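Conserved uncharacterized protein (predicted phosphoesterase COG0622) (Streptococcus pneumoniae, PDB 3CK2) probably hydrolyses phosphoester bonds as a two-manganese metalloenzyme of the calcineurin-like phosphoesterase superfamily, although its natural substrate is not known. Local coordinates at residues S42-R45 against P49-E52; R70-L75 against K79-H84; Q95-W100 against C109-L114; A119-K124 against S153-D158; G131-P136 against C143-V148. All blocks are in the same frame, centred on the assembly; numbering follows the deposited sequence.

Interaction 1: residues S42-R45 against P49-E52; sequences SELR and PLWE
Trp51 carries this contact, meeting the 42-45 segment along the rim of its indole. On the NE1 side, the ring N-H donates to Arg45 O at 2.9 Å. The bond is bent, 131° at the hydrogen, and the donor stands above the Arg45 carbonyl plane while the oxygen stays close to the indole plane. On the benzo side Ser42 OG abuts the indole edge, near its plane, 3.2 Å from Trp51 CZ2, which probably limits turning of the ring. Both segments belong to the loop joining strands 35-38 and 54-56 of the calcineurin-like fold, just after the manganese ligand Asp41; Trp51 closes a short 3-10 turn. His38 and Tyr67 add further ring contacts around the indole. Packing thins outward: Leu44 CD1 reaches Leu50 CD1 at 4.1 Å and Trp51 CZ2 at 4.0 Å, the two leucines crossing nearly at right angles beside helix 19-29. The solvent side begins at the Arg45 side chain, which leads away from the contact to a salt bridge with Asp47.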
# COMPACT_ATOMS: atom_id res chain seq x y z
N SER A 42 6.71 -1.76 -9.97
CA SER A 42 6.68 -0.49 -10.70
C SER A 42 7.35 -0.61 -12.07
O SER A 42 6.97 0.09 -13.02
CB SER A 42 7.35 0.64 -9.89
OG SER A 42 8.68 0.36 -9.59
N GLU A 43 8.36 -1.47 -12.13
CA GLU A 43 9.21 -1.67 -13.31
C GLU A 43 10.09 -0.45 -13.61
O GLU A 43 10.63 -0.32 -14.70
CB GLU A 43 8.41 -2.11 -14.52
CG GLU A 43 7.60 -3.40 -14.30
CD GLU A 43 6.83 -3.79 -15.57
OE1 GLU A 43 7.21 -3.29 -16.65
OE2 GLU A 43 5.84 -4.54 -15.51
N LEU A 44 10.27 0.40 -12.59
CA LEU A 44 11.10 1.59 -12.62
C LEU A 44 12.42 1.29 -11.91
O LEU A 44 12.53 0.31 -11.17
CB LEU A 44 10.39 2.79 -11.95
CG LEU A 44 8.99 3.18 -12.44
CD1 LEU A 44 8.48 4.45 -11.71
CD2 LEU A 44 8.92 3.34 -13.98
N ARG A 45 13.40 2.15 -12.17
CA ARG A 45 14.67 2.15 -11.46
C ARG A 45 14.54 2.67 -10.03
O ARG A 45 13.79 3.61 -9.79
CB ARG A 45 15.66 2.99 -12.22
CG ARG A 45 16.10 2.30 -13.47
CD ARG A 45 16.61 3.26 -14.49
NE ARG A 45 17.87 3.87 -14.08
CZ ARG A 45 19.04 3.25 -14.05
NH1 ARG A 45 19.14 1.96 -14.36
NH2 ARG A 45 20.10 3.93 -13.68
N PRO A 49 14.16 9.60 -9.47
CA PRO A 49 13.76 10.70 -8.59
C PRO A 49 12.28 10.74 -8.29
O PRO A 49 11.87 11.47 -7.40
CB PRO A 49 14.21 11.95 -9.34
CG PRO A 49 14.32 11.54 -10.76
CD PRO A 49 14.63 10.08 -10.79
N LEU A 50 11.48 9.94 -9.00
CA LEU A 50 10.06 9.73 -8.69
C LEU A 50 9.82 9.10 -7.31
O LEU A 50 8.72 9.20 -6.76
CB LEU A 50 9.41 8.86 -9.79
CG LEU A 50 9.45 9.48 -11.21
CD1 LEU A 50 8.74 8.54 -12.21
CD2 LEU A 50 8.88 10.94 -11.27
N TRP A 51 10.85 8.47 -6.74
CA TRP A 51 10.71 7.81 -5.45
C TRP A 51 10.97 8.72 -4.27
O TRP A 51 10.87 8.26 -3.12
CB TRP A 51 11.62 6.60 -5.35
CG TRP A 51 11.31 5.51 -6.32
CD1 TRP A 51 12.19 4.91 -7.19
CD2 TRP A 51 10.03 4.90 -6.56
NE1 TRP A 51 11.53 3.95 -7.94
CE2 TRP A 51 10.22 3.92 -7.56
CE3 TRP A 51 8.75 5.08 -6.03
CZ2 TRP A 51 9.18 3.11 -8.02
CZ3 TRP A 51 7.73 4.30 -6.49
CH2 TRP A 51 7.94 3.32 -7.48
N GLU A 52 11.33 9.97 -4.52
CA GLU A 52 11.56 10.94 -3.44
C GLU A 52 10.24 11.21 -2.75
O GLU A 52 9.27 11.62 -3.40
CB GLU A 52 12.14 12.27 -3.95
CG GLU A 52 13.49 12.21 -4.63
CD GLU A 52 13.73 13.41 -5.53
OE1 GLU A 52 12.76 13.96 -6.10
OE2 GLU A 52 14.90 13.81 -5.69

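Interaction 2: residues R70-L75 against K79-H84; sequences RLVTEL and KIIQTH
Leu71 lies alongside Gln82, both side chains pointing the same way, with Leu71 CD2 3.7 Å from Gln82 OE1. Gln82 is extended, its CG opposite the backbone N (chi1 -172°), which carries the amide out along the leucine. A water fixes the oxygen end: it donates to Gln82 OE1 at 2.9 Å, lies 2.6 Å from Thr73 OG1 and gives a weak bond to Leu71 O. The other polar ends are held from outside, Gln82 NE2 by Arg55 O and Asn39 OD1, and Thr73 OG1 by Arg55. The backbones form an antiparallel beta hairpin, the strand axes running at 161°. Thr73 and Ile80 make a hydrogen-bonded pair, Thr73 N to Ile80 O and Ile80 N to Thr73 O each 2.9 Å, the former almost straight at 173°. On the face shared by Val72, Glu74 and Lys79, the lysine's extended chain passes Val72 CG1 with its CE at 3.8 Å. Its ammonium forms a salt bridge with Glu104, whereas Glu74 OE1 stays 4.5 Å from Lys79 NZ, beyond salt-bridge range. Toward the turn, Leu75 CD2 meets Ile80 CD1. At the other end the strand leads into His84, whose NE2 binds manganese. Strand 70-75 is outermost in its sheet within the chain; strand 78-83 runs beside 108-110, with Ile81 and Thr83 packed against helix 95-103 and Thr73, Ile80 and Gln82 against Phe37 of strand 35-38.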
# COMPACT_ATOMS: atom_id res chain seq x y z
N ARG A 70 11.28 -6.01 2.25
CA ARG A 70 10.38 -5.57 3.30
C ARG A 70 10.81 -4.22 3.75
O ARG A 70 11.99 -3.88 3.71
CB ARG A 70 10.45 -6.50 4.52
CG ARG A 70 10.35 -7.99 4.24
CD ARG A 70 10.63 -8.81 5.51
NE ARG A 70 10.56 -10.24 5.22
CZ ARG A 70 10.58 -11.23 6.13
NH1 ARG A 70 10.63 -10.98 7.44
NH2 ARG A 70 10.52 -12.49 5.73
N LEU A 71 9.86 -3.45 4.24
CA LEU A 71 10.16 -2.12 4.79
C LEU A 71 9.24 -1.90 5.99
O LEU A 71 8.03 -2.15 5.91
CB LEU A 71 9.96 -1.04 3.72
CG LEU A 71 10.74 0.25 3.69
CD1 LEU A 71 12.25 0.05 3.87
CD2 LEU A 71 10.38 1.01 2.35
N VAL A 72 9.86 -1.46 7.09
CA VAL A 72 9.15 -1.04 8.30
C VAL A 72 9.20 0.48 8.39
O VAL A 72 10.26 1.08 8.34
CB VAL A 72 9.80 -1.69 9.59
CG1 VAL A 72 9.09 -1.20 10.85
CG2 VAL A 72 9.75 -3.21 9.50
N THR A 73 8.04 1.08 8.52
CA THR A 73 7.90 2.51 8.62
C THR A 73 7.13 2.81 9.90
O THR A 73 6.00 2.44 10.05
CB THR A 73 7.19 3.08 7.41
OG1 THR A 73 7.91 2.77 6.24
CG2 THR A 73 7.14 4.53 7.49
N GLU A 74 7.78 3.46 10.84
CA GLU A 74 7.13 3.78 12.09
C GLU A 74 6.69 5.19 11.97
O GLU A 74 7.47 6.07 11.73
CB GLU A 74 8.03 3.56 13.28
CG GLU A 74 8.87 2.34 13.15
CD GLU A 74 8.85 1.44 14.34
OE1 GLU A 74 9.58 0.45 14.33
OE2 GLU A 74 8.11 1.70 15.29
N LEU A 75 5.40 5.39 12.10
CA LEU A 75 4.83 6.67 11.87
C LEU A 75 4.18 7.04 13.16
O LEU A 75 3.14 6.52 13.50
CB LEU A 75 3.79 6.55 10.76
CG LEU A 75 3.73 7.58 9.67
CD1 LEU A 75 4.99 7.77 9.01
CD2 LEU A 75 2.73 7.17 8.69
N LYS A 79 2.98 1.58 13.58
CA LYS A 79 3.96 0.74 12.88
C LYS A 79 3.33 0.07 11.64
O LYS A 79 2.42 -0.77 11.74
CB LYS A 79 4.50 -0.32 13.81
CG LYS A 79 5.53 -1.24 13.17
CD LYS A 79 6.17 -2.15 14.23
CE LYS A 79 7.28 -2.99 13.67
NZ LYS A 79 8.00 -3.72 14.73
N ILE A 80 3.86 0.47 10.48
CA ILE A 80 3.42 0.01 9.21
C ILE A 80 4.54 -0.94 8.70
O ILE A 80 5.73 -0.62 8.79
CB ILE A 80 3.22 1.23 8.25
CG1 ILE A 80 2.18 2.19 8.87
CG2 ILE A 80 2.85 0.78 6.83
CD1 ILE A 80 2.03 3.58 8.22
N ILE A 81 4.14 -2.12 8.23
CA ILE A 81 5.03 -3.03 7.55
C ILE A 81 4.50 -3.16 6.12
O ILE A 81 3.33 -2.94 5.86
CB ILE A 81 5.24 -4.39 8.30
CG1 ILE A 81 4.02 -5.32 8.22
CG2 ILE A 81 5.61 -4.14 9.79
CD1 ILE A 81 4.26 -6.70 8.90
N GLN A 82 5.40 -3.50 5.21
CA GLN A 82 5.18 -3.37 3.79
C GLN A 82 6.02 -4.39 3.05
O GLN A 82 7.23 -4.52 3.27
CB GLN A 82 5.63 -1.97 3.39
CG GLN A 82 5.33 -1.58 2.00
CD GLN A 82 5.96 -0.27 1.61
OE1 GLN A 82 6.78 0.30 2.36
NE2 GLN A 82 5.61 0.21 0.42
N THR A 83 5.37 -5.11 2.14
CA THR A 83 6.05 -6.09 1.31
C THR A 83 5.23 -6.25 0.04
O THR A 83 4.07 -5.86 0.02
CB THR A 83 6.25 -7.46 2.07
OG1 THR A 83 7.22 -8.25 1.40
CG2 THR A 83 4.96 -8.26 2.20
N HIS A 84 5.83 -6.78 -1.02
CA HIS A 84 5.04 -7.06 -2.23
C HIS A 84 4.05 -8.20 -2.00
O HIS A 84 2.86 -8.04 -2.21
CB HIS A 84 5.92 -7.34 -3.43
CG HIS A 84 5.19 -7.38 -4.74
ND1 HIS A 84 4.55 -6.28 -5.27
CD2 HIS A 84 5.03 -8.38 -5.65
CE1 HIS A 84 4.04 -6.59 -6.45
NE2 HIS A 84 4.31 -7.86 -6.70
O HOH W 1 6.99 0.55 5.21

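Interaction 3: residues Q95-W100 against C109-L114; sequences QKLDYW and CLYGHL
Leu97 sends its isobutyl end from the helix into the angle between Cys109 and Tyr111. CD2 sits over one face of the Tyr111 ring, 4.0 Å from Tyr111 CD2. The two side chains cross at about a right angle. Leu97 CG and CD1 lie nearest the sulfur, with Leu97 CG 3.9 Å from Cys109 SG, and CD2, over the ring, still touches it. The torsions bring the groups together: Leu97 CG stands opposite its backbone N (chi1 -170°), reaching out from the helix, while chi1 of 71° tucks the Tyr111 ring between its own N and carbonyl carbon. Leu97 CD1 also lies in the plane of the Trp100 ring, at its edge. Helix 95-103 here packs on strand 108-110 as the crossover of a beta-alpha-beta unit that starts at strand 78-83. Phe94 joins the other aromatic neighbours of Tyr111, and beyond Gly112 the chain reaches His113, whose ND1 binds manganese. All three touching residues are buried and only carbon and sulfur meet, so the helix is held to this strand by apolar packing, without directional bonds between the two segments.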
# COMPACT_ATOMS: atom_id res chain seq x y z
N GLN A 95 -1.26 -16.96 5.69
CA GLN A 95 -0.72 -17.40 6.97
C GLN A 95 0.73 -16.94 7.22
O GLN A 95 1.07 -16.56 8.34
CB GLN A 95 -0.81 -18.93 7.09
CG GLN A 95 -2.24 -19.43 7.18
CD GLN A 95 -2.34 -20.90 7.54
OE1 GLN A 95 -1.66 -21.75 6.95
NE2 GLN A 95 -3.20 -21.21 8.52
N LYS A 96 1.57 -16.97 6.19
CA LYS A 96 2.93 -16.49 6.31
C LYS A 96 2.96 -14.96 6.48
O LYS A 96 3.66 -14.45 7.33
CB LYS A 96 3.78 -16.94 5.11
CG LYS A 96 4.10 -18.44 5.09
CD LYS A 96 5.00 -18.79 3.93
CE LYS A 96 4.97 -20.29 3.59
NZ LYS A 96 4.14 -20.63 2.35
N LEU A 97 2.20 -14.24 5.67
CA LEU A 97 2.12 -12.78 5.84
C LEU A 97 1.60 -12.37 7.24
O LEU A 97 2.14 -11.48 7.87
CB LEU A 97 1.23 -12.18 4.76
CG LEU A 97 1.23 -10.65 4.64
CD1 LEU A 97 2.62 -10.16 4.15
CD2 LEU A 97 0.10 -10.19 3.74
N ASP A 98 0.56 -13.04 7.71
CA ASP A 98 -0.01 -12.77 9.03
C ASP A 98 0.96 -13.17 10.16
O ASP A 98 1.01 -12.50 11.18
CB ASP A 98 -1.35 -13.50 9.17
CG ASP A 98 -2.10 -13.15 10.43
OD1 ASP A 98 -2.50 -11.99 10.63
OD2 ASP A 98 -2.32 -14.05 11.24
N TYR A 99 1.71 -14.24 10.01
CA TYR A 99 2.69 -14.60 11.04
C TYR A 99 3.74 -13.47 11.23
O TYR A 99 4.07 -13.09 12.35
CB TYR A 99 3.37 -15.91 10.68
CG TYR A 99 4.38 -16.40 11.70
CD1 TYR A 99 3.98 -17.04 12.87
CD2 TYR A 99 5.75 -16.23 11.48
CE1 TYR A 99 4.91 -17.50 13.81
CE2 TYR A 99 6.68 -16.68 12.40
CZ TYR A 99 6.26 -17.31 13.56
OH TYR A 99 7.20 -17.74 14.44
N TRP A 100 4.21 -12.94 10.10
CA TRP A 100 5.20 -11.87 10.07
C TRP A 100 4.62 -10.63 10.70
O TRP A 100 5.30 -9.98 11.48
CB TRP A 100 5.65 -11.58 8.62
CG TRP A 100 6.54 -10.38 8.46
CD1 TRP A 100 7.68 -10.12 9.18
CD2 TRP A 100 6.41 -9.30 7.52
NE1 TRP A 100 8.24 -8.94 8.76
CE2 TRP A 100 7.49 -8.41 7.75
CE3 TRP A 100 5.47 -8.98 6.53
CZ2 TRP A 100 7.67 -7.23 7.00
CZ3 TRP A 100 5.65 -7.81 5.80
CH2 TRP A 100 6.75 -6.96 6.03
N CYS A 109 -0.34 -3.64 7.71
CA CYS A 109 0.47 -4.48 6.84
C CYS A 109 0.05 -4.21 5.38
O CYS A 109 -1.06 -4.45 4.98
CB CYS A 109 0.26 -5.94 7.22
SG CYS A 109 1.18 -7.11 6.16
N LEU A 110 0.98 -3.67 4.62
CA LEU A 110 0.74 -3.24 3.25
C LEU A 110 1.35 -4.25 2.32
O LEU A 110 2.49 -4.64 2.50
CB LEU A 110 1.40 -1.88 3.02
CG LEU A 110 0.86 -0.69 3.82
CD1 LEU A 110 1.67 0.59 3.47
CD2 LEU A 110 -0.67 -0.49 3.57
N TYR A 111 0.58 -4.67 1.31
CA TYR A 111 1.05 -5.65 0.32
C TYR A 111 0.50 -5.29 -1.11
O TYR A 111 -0.35 -4.41 -1.27
CB TYR A 111 0.74 -7.11 0.80
CG TYR A 111 -0.70 -7.51 0.78
CD1 TYR A 111 -1.21 -8.28 -0.25
CD2 TYR A 111 -1.57 -7.14 1.80
CE1 TYR A 111 -2.56 -8.64 -0.29
CE2 TYR A 111 -2.95 -7.49 1.75
CZ TYR A 111 -3.42 -8.24 0.71
OH TYR A 111 -4.76 -8.62 0.65
N GLY A 112 1.08 -5.93 -2.14
CA GLY A 112 0.66 -5.79 -3.51
C GLY A 112 0.47 -7.18 -4.13
O GLY A 112 -0.20 -8.04 -3.56
N HIS A 113 1.01 -7.35 -5.33
CA HIS A 113 1.16 -8.63 -6.02
C HIS A 113 -0.13 -9.13 -6.67
O HIS A 113 -0.10 -9.52 -7.85
CB HIS A 113 1.82 -9.68 -5.11
CG HIS A 113 2.24 -10.93 -5.82
ND1 HIS A 113 3.04 -10.93 -6.94
CD2 HIS A 113 1.96 -12.23 -5.57
CE1 HIS A 113 3.23 -12.17 -7.36
NE2 HIS A 113 2.58 -12.98 -6.54
N LEU A 114 -1.26 -9.10 -5.93
CA LEU A 114 -2.56 -9.66 -6.40
C LEU A 114 -3.36 -8.80 -7.40
O LEU A 114 -4.19 -9.32 -8.14
CB LEU A 114 -3.43 -10.01 -5.21
CG LEU A 114 -2.78 -10.97 -4.17
CD1 LEU A 114 -3.75 -11.19 -3.04
CD2 LEU A 114 -2.33 -12.35 -4.76

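Interaction 4: residues A119-K124 against S153-D158; sequences AWLEGK and SYFKVD. With SRT (S,R meso-tartaric acid), chain F.
The backbones of 119-124 and 153-158 do not pair: even their nearest CA atoms, Ala119 and Val157, are 7.3 Å apart, and the link is made almost wholly by side chains. They are strands of different sheets, 117-122 at the border of the five-stranded sheet and 154-160 in the six-stranded one, facing each other across the two-sheet core of the calcineurin-like fold. Ala119 CB fits against the fork of Val157, 4.1 Å from Val157 CG1, its CG2 methyl hardly farther off. Further along, Leu121 CD1 approaches the edge of the Phe155 ring near its plane, 4.0 Å from Phe155 CE2, with the two side chains crossing at about a right angle. The edge of the Phe155 ring also faces Lys124 O. Phe174 of strand 172-175 and Leu128 of strand 125-130 extend this apolar layer.

Lys156 and Asp158 alternate with these residues and leave from the other side of strand 154-160, where meso-tartaric acid is bound. Asp158 OD2 has a salt bridge to Arg147 as well as a weak one, 3.4 Å, to Lys156 NZ. The lysine bends at chi2 and chi4, bringing its ammonium nitrogen NZ to donate a 2.7 Å hydrogen bond to tartrate O1.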
# COMPACT_ATOMS: atom_id res chain seq x y z
N ALA A 119 -9.17 -4.63 2.01
CA ALA A 119 -8.90 -4.09 3.34
C ALA A 119 -9.63 -5.02 4.33
O ALA A 119 -10.82 -5.25 4.22
CB ALA A 119 -9.34 -2.64 3.44
N TRP A 120 -8.87 -5.66 5.21
CA TRP A 120 -9.46 -6.39 6.32
C TRP A 120 -8.66 -6.27 7.59
O TRP A 120 -7.48 -5.99 7.56
CB TRP A 120 -9.71 -7.87 6.00
CG TRP A 120 -8.62 -8.66 5.37
CD1 TRP A 120 -7.51 -9.19 5.97
CD2 TRP A 120 -8.60 -9.11 4.00
NE1 TRP A 120 -6.77 -9.92 5.05
CE2 TRP A 120 -7.42 -9.88 3.84
CE3 TRP A 120 -9.46 -8.94 2.90
CZ2 TRP A 120 -7.08 -10.49 2.61
CZ3 TRP A 120 -9.13 -9.53 1.68
CH2 TRP A 120 -7.94 -10.30 1.54
N LEU A 121 -9.36 -6.47 8.70
CA LEU A 121 -8.77 -6.44 10.03
C LEU A 121 -8.69 -7.90 10.52
O LEU A 121 -9.71 -8.61 10.57
CB LEU A 121 -9.64 -5.57 10.95
CG LEU A 121 -9.03 -4.93 12.19
CD1 LEU A 121 -8.06 -3.83 11.82
CD2 LEU A 121 -10.11 -4.40 13.12
N GLU A 122 -7.48 -8.37 10.79
CA GLU A 122 -7.28 -9.68 11.36
C GLU A 122 -6.29 -9.53 12.54
O GLU A 122 -5.19 -8.96 12.38
CB GLU A 122 -6.76 -10.64 10.28
CG GLU A 122 -6.42 -12.06 10.75
CD GLU A 122 -7.64 -12.94 11.09
OE1 GLU A 122 -8.77 -12.58 10.70
OE2 GLU A 122 -7.44 -13.99 11.74
N GLY A 123 -6.68 -10.03 13.72
CA GLY A 123 -6.03 -9.61 14.96
C GLY A 123 -6.41 -8.14 15.08
O GLY A 123 -7.50 -7.73 14.65
N LYS A 124 -5.52 -7.30 15.60
CA LYS A 124 -5.82 -5.85 15.55
C LYS A 124 -5.16 -5.22 14.32
O LYS A 124 -4.95 -4.01 14.28
CB LYS A 124 -5.37 -5.14 16.82
CG LYS A 124 -5.96 -5.71 18.10
CD LYS A 124 -4.99 -5.57 19.26
CE LYS A 124 -3.83 -6.57 19.11
NZ LYS A 124 -2.82 -6.32 20.17
N SER A 153 -9.12 5.56 17.32
CA SER A 153 -10.39 4.84 17.31
C SER A 153 -10.66 4.04 16.03
O SER A 153 -11.36 3.03 16.07
CB SER A 153 -11.52 5.85 17.51
OG SER A 153 -11.29 6.60 18.68
N TYR A 154 -10.11 4.51 14.92
CA TYR A 154 -10.43 4.02 13.60
C TYR A 154 -9.30 3.97 12.61
O TYR A 154 -8.49 4.84 12.57
CB TYR A 154 -11.50 4.92 12.98
CG TYR A 154 -12.77 4.97 13.75
CD1 TYR A 154 -13.57 3.87 13.86
CD2 TYR A 154 -13.14 6.11 14.42
CE1 TYR A 154 -14.71 3.91 14.58
CE2 TYR A 154 -14.28 6.16 15.14
CZ TYR A 154 -15.05 5.05 15.22
OH TYR A 154 -16.18 5.08 15.95
N PHE A 155 -9.32 2.97 11.77
CA PHE A 155 -8.75 3.03 10.43
C PHE A 155 -9.90 3.28 9.44
O PHE A 155 -10.91 2.57 9.46
CB PHE A 155 -8.12 1.70 9.99
CG PHE A 155 -7.00 1.23 10.84
CD1 PHE A 155 -5.83 1.97 10.96
CD2 PHE A 155 -7.08 -0.01 11.48
CE1 PHE A 155 -4.77 1.50 11.72
CE2 PHE A 155 -6.01 -0.48 12.26
CZ PHE A 155 -4.86 0.27 12.37
N LYS A 156 -9.74 4.27 8.57
CA LYS A 156 -10.71 4.52 7.51
C LYS A 156 -10.00 4.29 6.19
O LYS A 156 -8.97 4.90 5.94
CB LYS A 156 -11.28 5.96 7.60
CG LYS A 156 -12.21 6.35 6.42
CD LYS A 156 -13.43 5.40 6.28
CE LYS A 156 -14.18 5.60 4.97
NZ LYS A 156 -14.43 7.05 4.77
N VAL A 157 -10.51 3.36 5.37
CA VAL A 157 -9.93 3.07 4.05
C VAL A 157 -10.86 3.47 2.90
O VAL A 157 -12.03 3.08 2.85
CB VAL A 157 -9.57 1.58 3.91
CG1 VAL A 157 -8.98 1.29 2.51
CG2 VAL A 157 -8.65 1.12 5.10
N ASP A 158 -10.35 4.29 1.99
CA ASP A 158 -11.02 4.61 0.74
C ASP A 158 -10.16 4.20 -0.41
O ASP A 158 -8.94 4.34 -0.36
CB ASP A 158 -11.27 6.09 0.62
CG ASP A 158 -12.36 6.57 1.55
OD1 ASP A 158 -13.54 6.15 1.43
OD2 ASP A 158 -12.01 7.35 2.44
O1 SRT F . -16.92 7.10 3.62
O11 SRT F . -18.38 6.45 2.10
C1 SRT F . -17.36 7.11 2.45
C2 SRT F . -16.62 7.92 1.41
O2 SRT F . -15.25 7.52 1.47
C3 SRT F . -16.66 9.44 1.64
O3 SRT F . -17.75 9.81 2.49
C4 SRT F . -16.71 10.22 0.33
O4 SRT F . -16.63 11.47 0.38
O41 SRT F . -16.81 9.62 -0.77

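Interaction 5: residues G131-P136 against C143-V148; sequences GSISQP and CLYARV
Cys143 has 85 Å² of its surface buried here, more than any other residue of the contact, and it meets the loop with both side-chain atoms. Its CB lies 3.2 Å from Ile133 O, while SG turns beside its own backbone N (chi1 -68°) and reaches Pro136 CD at 3.6 Å. Ile133, with 65 Å², follows. Its CG1 branch runs opposite the backbone N (chi1 -158°) and carries CD1 to 3.7 Å from Tyr145 CD2, an oblique approach to the ring. Leu144 contributes mainly through its backbone: its N donates to Ser132 O at 3.2 Å, 164° at the hydrogen, although the donor stands well above the carbonyl plane, and Cys143 CA adds a CA-H...O contact to the same oxygen.

The 131-136 loop follows strand 125-130 and leads, through the intervening residues, to strand 145-150, passing close to the manganese pair. Ser132 shapes it as an ST turn and ST motif: OG accepts from Ser134 N and, at 2.8 Å, from Gln135 N, and is also bonded to Asp14 O. Gln135 O in turn bonds His115, a manganese ligand, which ties the loop to the metal site. A water lies within hydrogen-bonding distance of both Gly131 O and Leu144 O, though it may not donate to both at once, and Tyr145 OH bonds Tyr29 and His164.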
# COMPACT_ATOMS: atom_id res chain seq x y z
N GLY A 131 -5.03 -2.39 -4.51
CA GLY A 131 -5.30 -2.70 -5.90
C GLY A 131 -4.10 -2.44 -6.79
O GLY A 131 -3.01 -2.08 -6.30
N SER A 132 -4.28 -2.61 -8.10
CA SER A 132 -3.31 -2.17 -9.10
C SER A 132 -3.71 -0.82 -9.75
O SER A 132 -4.81 -0.67 -10.29
CB SER A 132 -3.07 -3.24 -10.15
OG SER A 132 -2.26 -2.72 -11.19
N ILE A 133 -2.78 0.14 -9.72
CA ILE A 133 -3.04 1.46 -10.30
C ILE A 133 -2.93 1.42 -11.84
O ILE A 133 -3.22 2.42 -12.48
CB ILE A 133 -2.10 2.56 -9.64
CG1 ILE A 133 -2.66 3.99 -9.78
CG2 ILE A 133 -0.58 2.44 -10.07
CD1 ILE A 133 -1.92 5.01 -8.91
N SER A 134 -2.51 0.29 -12.44
CA SER A 134 -2.38 0.15 -13.91
C SER A 134 -3.01 -1.09 -14.50
O SER A 134 -3.37 -1.05 -15.64
CB SER A 134 -0.92 0.15 -14.33
OG SER A 134 -0.32 1.35 -13.96
N GLN A 135 -3.12 -2.19 -13.76
CA GLN A 135 -3.53 -3.49 -14.31
C GLN A 135 -4.46 -4.18 -13.33
O GLN A 135 -4.08 -5.16 -12.65
CB GLN A 135 -2.31 -4.40 -14.48
CG GLN A 135 -1.40 -3.99 -15.62
CD GLN A 135 -0.23 -4.90 -15.80
OE1 GLN A 135 0.61 -4.65 -16.67
NE2 GLN A 135 -0.15 -5.96 -15.02
N PRO A 136 -5.69 -3.65 -13.21
CA PRO A 136 -6.67 -4.18 -12.30
C PRO A 136 -7.10 -5.62 -12.65
O PRO A 136 -7.22 -5.97 -13.83
CB PRO A 136 -7.82 -3.19 -12.42
CG PRO A 136 -7.64 -2.56 -13.77
CD PRO A 136 -6.21 -2.48 -13.95
N CYS A 143 -8.61 0.97 -12.30
CA CYS A 143 -7.30 1.21 -11.70
C CYS A 143 -7.51 2.00 -10.41
O CYS A 143 -8.27 3.00 -10.37
CB CYS A 143 -6.42 1.99 -12.66
SG CYS A 143 -5.94 1.10 -14.14
N LEU A 144 -6.86 1.53 -9.34
CA LEU A 144 -7.08 2.07 -8.01
C LEU A 144 -5.80 2.17 -7.24
O LEU A 144 -4.84 1.44 -7.51
CB LEU A 144 -8.06 1.17 -7.24
CG LEU A 144 -9.54 1.07 -7.68
CD1 LEU A 144 -10.24 -0.04 -6.89
CD2 LEU A 144 -10.33 2.38 -7.55
N TYR A 145 -5.78 3.13 -6.32
CA TYR A 145 -4.88 3.15 -5.18
C TYR A 145 -5.74 3.43 -3.93
O TYR A 145 -6.97 3.54 -4.00
CB TYR A 145 -3.76 4.17 -5.37
CG TYR A 145 -4.16 5.63 -5.44
CD1 TYR A 145 -4.02 6.45 -4.33
CD2 TYR A 145 -4.65 6.20 -6.64
CE1 TYR A 145 -4.35 7.79 -4.39
CE2 TYR A 145 -4.97 7.53 -6.71
CZ TYR A 145 -4.84 8.33 -5.57
OH TYR A 145 -5.18 9.67 -5.56
N ALA A 146 -5.09 3.52 -2.78
CA ALA A 146 -5.79 3.59 -1.48
C ALA A 146 -5.29 4.76 -0.62
O ALA A 146 -4.11 5.15 -0.63
CB ALA A 146 -5.68 2.22 -0.70
N ARG A 147 -6.24 5.33 0.10
CA ARG A 147 -6.01 6.28 1.20
C ARG A 147 -6.45 5.65 2.53
O ARG A 147 -7.58 5.16 2.64
CB ARG A 147 -6.80 7.55 0.96
CG ARG A 147 -6.57 8.58 2.04
CD ARG A 147 -7.36 9.85 1.79
NE ARG A 147 -8.79 9.56 1.76
CZ ARG A 147 -9.71 10.31 1.14
NH1 ARG A 147 -9.37 11.40 0.47
NH2 ARG A 147 -10.97 9.95 1.17
N VAL A 148 -5.57 5.66 3.52
CA VAL A 148 -5.93 5.24 4.87
C VAL A 148 -5.85 6.45 5.84
O VAL A 148 -4.83 7.15 5.88
CB VAL A 148 -5.03 4.07 5.41
CG1 VAL A 148 -5.59 3.55 6.78
CG2 VAL A 148 -4.91 2.93 4.38
O HOH W 2 -2.51 0.71 -6.29

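Interactions 3 and 4 are buried, interaction 3 apolar and interaction 4 largely so, neither with a hydrogen bond between its segments, whereas interactions 1, 2 and 5 are partly buried and mix packing with hydrogen bonds. Interaction 2 is the one regular strand pair. It adjoins interaction 3, since strands 78-83 and 108-110 are neighbours, and the two supply His84 and His113 to the same manganese. Interaction 4 spans the two sheets and meets interaction 5 on adjacent strands, where Asp158 and Arg147 form a salt bridge. Interaction 1 joins two parts of a loop, and interaction 5 a loop to the beginning of a strand; both are near the metal site. Interactions 1 and 4 lie on opposite sides of the chain's centre.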